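Probable leucine/isoleucine/valine-binding protein (PDB 4KV7) probably binds leucine, isoleucine, valine or a similar small ligand, as a member of the leucine-binding family of periplasmic binding proteins. Local coordinates at residues G34-M37 with R38-I41; L282-E285 with Y286-A289. The protein carries 1 engineered substitution. One frame throughout, in Å; residues are numbered along the deposited sequence.

Interaction 1: residues G34-M37 with R38-I41; sequences GINM and RHGI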
loop_
_atom_site.group_PDB
_atom_site.type_symbol
_atom_site.label_atom_id
_atom_site.label_comp_id
_atom_site.label_asym_id
_atom_site.label_seq_id
_atom_site.Cartn_x
_atom_site.Cartn_y
_atom_site.Cartn_z
ATOM N N GLY A 34 2.251 -9.119 -0.243
ATOM C CA GLY A 34 3.478 -9.269 0.523
ATOM C C GLY A 34 4.643 -9.730 -0.326
ATOM O O GLY A 34 5.772 -9.266 -0.146
ATOM N N ILE A 35 4.379 -10.655 -1.242
ATOM C CA ILE A 35 5.430 -11.161 -2.120
ATOM C C ILE A 35 6.075 -10.021 -2.894
ATOM O O ILE A 35 7.303 -9.916 -2.983
ATOM C CB ILE A 35 4.877 -12.219 -3.089
ATOM C CG1 ILE A 35 4.580 -13.515 -2.327
ATOM C CG2 ILE A 35 5.856 -12.490 -4.214
ATOM C CD1 ILE A 35 3.797 -14.549 -3.114
ATOM N N ASN A 36 5.249 -9.136 -3.427
ATOM C CA ASN A 36 5.771 -8.055 -4.245
ATOM C C ASN A 36 6.360 -6.898 -3.465
ATOM O O ASN A 36 7.331 -6.296 -3.927
ATOM C CB ASN A 36 4.748 -7.641 -5.294
ATOM C CG ASN A 36 4.636 -8.679 -6.383
ATOM O OD1 ASN A 36 5.536 -8.816 -7.208
ATOM N ND2 ASN A 36 3.575 -9.472 -6.353
HETATM N N MSE A 37 5.831 -6.617 -2.275
HETATM C CA MSE A 37 6.486 -5.653 -1.397
HETATM C C MSE A 37 7.884 -6.149 -1.045
HETATM O O MSE A 37 8.858 -5.384 -1.079
HETATM C CB MSE A 37 5.687 -5.445 -0.110
HETATM C CG MSE A 37 4.624 -4.364 -0.172
HETATM SE SE MSE A 37 5.327 -2.588 -0.599
HETATM C CE MSE A 37 6.160 -2.111 1.079
ATOM N N ARG A 38 7.991 -7.427 -0.692
ATOM C CA ARG A 38 9.274 -8.020 -0.373
ATOM C C ARG A 38 10.233 -7.928 -1.557
ATOM O O ARG A 38 11.385 -7.539 -1.382
ATOM C CB ARG A 38 9.095 -9.470 0.079
ATOM C CG ARG A 38 10.410 -10.213 0.281
ATOM C CD ARG A 38 10.170 -11.576 0.910
ATOM N NE ARG A 38 11.389 -12.352 1.106
ATOM C CZ ARG A 38 11.951 -13.093 0.162
ATOM N NH1 ARG A 38 11.434 -13.152 -1.056
ATOM N NH2 ARG A 38 13.053 -13.781 0.427
ATOM N N HIS A 39 9.778 -8.272 -2.757
ATOM C CA HIS A 39 10.647 -8.169 -3.922
ATOM C C HIS A 39 11.149 -6.743 -4.149
ATOM O O HIS A 39 12.308 -6.546 -4.517
ATOM C CB HIS A 39 9.954 -8.674 -5.184
ATOM C CG HIS A 39 9.864 -10.165 -5.274
ATOM N ND1 HIS A 39 10.908 -10.996 -4.934
ATOM C CD2 HIS A 39 8.859 -10.969 -5.692
ATOM C CE1 HIS A 39 10.545 -12.252 -5.131
ATOM N NE2 HIS A 39 9.311 -12.262 -5.597
ATOM N N GLY A 40 10.280 -5.752 -3.977
ATOM C CA GLY A 40 10.690 -4.369 -4.176
ATOM C C GLY A 40 11.777 -3.945 -3.204
ATOM O O GLY A 40 12.765 -3.317 -3.596
ATOM N N ILE A 41 11.594 -4.294 -1.934
ATOM C CA ILE A 41 12.609 -4.017 -0.923
ATOM C C ILE A 41 13.917 -4.735 -1.266
ATOM O O ILE A 41 15.004 -4.151 -1.201
ATOM C CB ILE A 41 12.116 -4.441 0.481
ATOM C CG1 ILE A 41 10.995 -3.515 0.955
ATOM C CG2 ILE A 41 13.272 -4.475 1.488
ATOM C CD1 ILE A 41 11.491 -2.217 1.515
HETATM O O HOH W 1 8.901 -12.199 -2.151
#

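Interaction 2: residues L282-E285 with Y286-A289; sequences LVRE and YRDA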
loop_
_atom_site.group_PDB
_atom_site.type_symbol
_atom_site.label_atom_id
_atom_site.label_comp_id
_atom_site.label_asym_id
_atom_site.label_seq_id
_atom_site.Cartn_x
_atom_site.Cartn_y
_atom_site.Cartn_z
ATOM N N LEU A 282 13.316 8.009 -10.684
ATOM C CA LEU A 282 13.188 6.926 -9.709
ATOM C C LEU A 282 12.617 5.676 -10.349
ATOM O O LEU A 282 13.048 4.558 -10.047
ATOM C CB LEU A 282 12.297 7.329 -8.532
ATOM C CG LEU A 282 12.086 6.247 -7.457
ATOM C CD1 LEU A 282 11.884 6.894 -6.122
ATOM C CD2 LEU A 282 10.896 5.310 -7.748
ATOM N N VAL A 283 11.620 5.857 -11.207
ATOM C CA VAL A 283 10.969 4.710 -11.826
ATOM C C VAL A 283 11.907 3.993 -12.787
ATOM O O VAL A 283 11.908 2.764 -12.838
ATOM C CB VAL A 283 9.639 5.088 -12.497
ATOM C CG1 VAL A 283 9.006 3.865 -13.128
ATOM C CG2 VAL A 283 8.688 5.701 -11.477
ATOM N N ARG A 284 12.721 4.735 -13.527
ATOM C CA ARG A 284 13.713 4.101 -14.393
ATOM C C ARG A 284 14.708 3.294 -13.558
ATOM O O ARG A 284 15.112 2.194 -13.937
ATOM C CB ARG A 284 14.444 5.139 -15.244
ATOM C CG ARG A 284 13.517 5.973 -16.102
ATOM C CD ARG A 284 14.283 6.826 -17.092
ATOM N NE ARG A 284 15.245 7.723 -16.452
ATOM C CZ ARG A 284 15.641 8.892 -16.961
ATOM N NH1 ARG A 284 15.153 9.327 -18.111
ATOM N NH2 ARG A 284 16.535 9.635 -16.321
ATOM N N GLU A 285 15.076 3.834 -12.400
ATOM C CA GLU A 285 15.974 3.156 -11.471
ATOM C C GLU A 285 15.335 1.891 -10.887
ATOM O O GLU A 285 15.990 0.861 -10.734
ATOM C CB GLU A 285 16.429 4.131 -10.374
ATOM C CG GLU A 285 17.448 5.162 -10.882
ATOM C CD GLU A 285 17.546 6.424 -10.030
ATOM O OE1 GLU A 285 16.780 6.589 -9.065
ATOM O OE2 GLU A 285 18.402 7.271 -10.346
ATOM N N TYR A 286 14.053 1.968 -10.566
ATOM C CA TYR A 286 13.283 0.798 -10.167
ATOM C C TYR A 286 13.350 -0.282 -11.237
ATOM O O TYR A 286 13.612 -1.439 -10.934
ATOM C CB TYR A 286 11.830 1.206 -9.909
ATOM C CG TYR A 286 10.832 0.064 -9.956
ATOM C CD1 TYR A 286 10.754 -0.873 -8.931
ATOM C CD2 TYR A 286 9.950 -0.058 -11.025
ATOM C CE1 TYR A 286 9.828 -1.904 -8.979
ATOM C CE2 TYR A 286 9.027 -1.079 -11.086
ATOM C CZ TYR A 286 8.960 -2.001 -10.063
ATOM O OH TYR A 286 8.026 -3.007 -10.153
ATOM N N ARG A 287 13.123 0.086 -12.493
ATOM C CA ARG A 287 13.110 -0.920 -13.551
ATOM C C ARG A 287 14.483 -1.563 -13.716
ATOM O O ARG A 287 14.574 -2.775 -13.914
ATOM C CB ARG A 287 12.613 -0.346 -14.882
ATOM C CG ARG A 287 11.142 0.042 -14.863
ATOM C CD ARG A 287 10.540 0.089 -16.269
ATOM N NE ARG A 287 11.165 1.132 -17.080
ATOM C CZ ARG A 287 10.759 2.395 -17.127
ATOM N NH1 ARG A 287 9.711 2.780 -16.421
ATOM N NH2 ARG A 287 11.404 3.272 -17.882
ATOM N N ASP A 288 15.548 -0.766 -13.622
ATOM C CA ASP A 288 16.898 -1.316 -13.719
ATOM C C ASP A 288 17.172 -2.266 -12.561
ATOM O O ASP A 288 17.750 -3.337 -12.759
ATOM C CB ASP A 288 17.956 -0.207 -13.696
ATOM C CG ASP A 288 17.983 0.631 -14.968
ATOM O OD1 ASP A 288 17.495 0.180 -16.025
ATOM O OD2 ASP A 288 18.542 1.754 -14.907
ATOM N N ALA A 289 16.769 -1.872 -11.355
ATOM C CA ALA A 289 17.007 -2.687 -10.168
ATOM C C ALA A 289 16.252 -4.001 -10.264
ATOM O O ALA A 289 16.802 -5.058 -9.951
ATOM C CB ALA A 289 16.625 -1.937 -8.907
#

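Interaction 1: residues G34-M37 with R38-I41
Ile35 and His39, one helical turn apart, lie alongside each other and point the same way. CG2 of Ile35 meets the CD2-NE2 side of the imidazole, 3.7 Å from His39 CD2. The ring reaches back over the preceding turn because CG stands anti to the carbonyl carbon (chi1 -76°), which also brings His39 CD2 to 3.3 Å from Ile35 O. Asn36 OD1 lies near the ring plane at the edge, while Asn36 ND2 is hydrogen-bonded to Glu32 O.

A water ties Arg38 into the same group. It donates to Ile35 O at 2.9 Å and accepts from Arg38 NH1, also at 2.9 Å, lying in the plane of the guanidinium. The same water sits 3.4 Å above the centre of one face of the His39 ring. Arg38 runs extended from CG to NE, carrying its charged end to this water while its side chain packs on Leu61 and Ala63 of strand 57-65.

Backbone bonds of alpha-helical spacing hold the turn, among them His39 N to Ile35 O at 3.0 Å and Ile41 N to Met37 O at 3.1 Å. Beyond the segments, His39 ND1 is hydrogen-bonded to Tyr293 OH of helix 281-293, and Met37 and Ile41 pack against helix 301-319. Replacing the imidazole by an alanine side chain would probably leave the Tyr293 hydroxyl without its nitrogen partner and take away the ring packed against Ile35 CG2 and the water.

Ile35 O thus accepts two hydrogen bonds, and the water links arginine to carbonyl, with the imidazole packed against it, within the crossover helix between strands 16-24 and 57-65.

Interaction 2: residues L282-E285 with Y286-A289
Arg287 folds back over the turn that precedes it: a bend at chi3 (-64°) lays its guanidinium beside Val283 and Arg284. NH1 of Arg287 touches Val283 CG1 at 3.5 Å, and Arg284 CA lies over one face, toward the rim. Arg287 NH2 nears Arg284 CG at 3.9 Å, but the two guanidinium planes are almost perpendicular (88°) and Arg284 NE stays 6.1 Å from Arg287 NH2, so the like charges do not meet.

Val283 O lies in the plane of the Tyr286 ring, at its edge, 3.9 Å from Tyr286 CD2, and also accepts the backbone bond from Arg287 N at 3.0 Å.

Several polar ends find partners outside the two segments. Arg287 NH1 bonds to Ser278 O and Phe276 O, Tyr286 OH to Ser303 OG and Ser300 N, while Glu285 OE1 and Asp288 OD1 form salt bridges with Arg311 and Arg291.

Tyr286 and Ala289 pack on helix 301-319, the side that also holds the Glu285-Arg311 salt bridge, whereas Arg284 is exposed. This division is consistent with an amphipathic helix on the outside of an alpha/beta protein.

Interaction 1 is the deeper of the two, centred about 11 Å from the centre of the chain, against about 19 Å for interaction 2, which is only partly buried. Their centres lie about 15 Å apart and their nearest atoms about 5 Å, without touching. Both helices pack on helix 301-319 and are bridged through a histidine-tyrosine hydrogen bond; Ser300 also meets both, touching Asn36 and giving its backbone N to Tyr286. In 34-41 the helix is flanked by sheet strands, and its arginine acts through a water. In 282-289 charge is more plentiful, probably neutralised in part by partners outside the two segments, and Arg287 is held by backbone carbonyls directly.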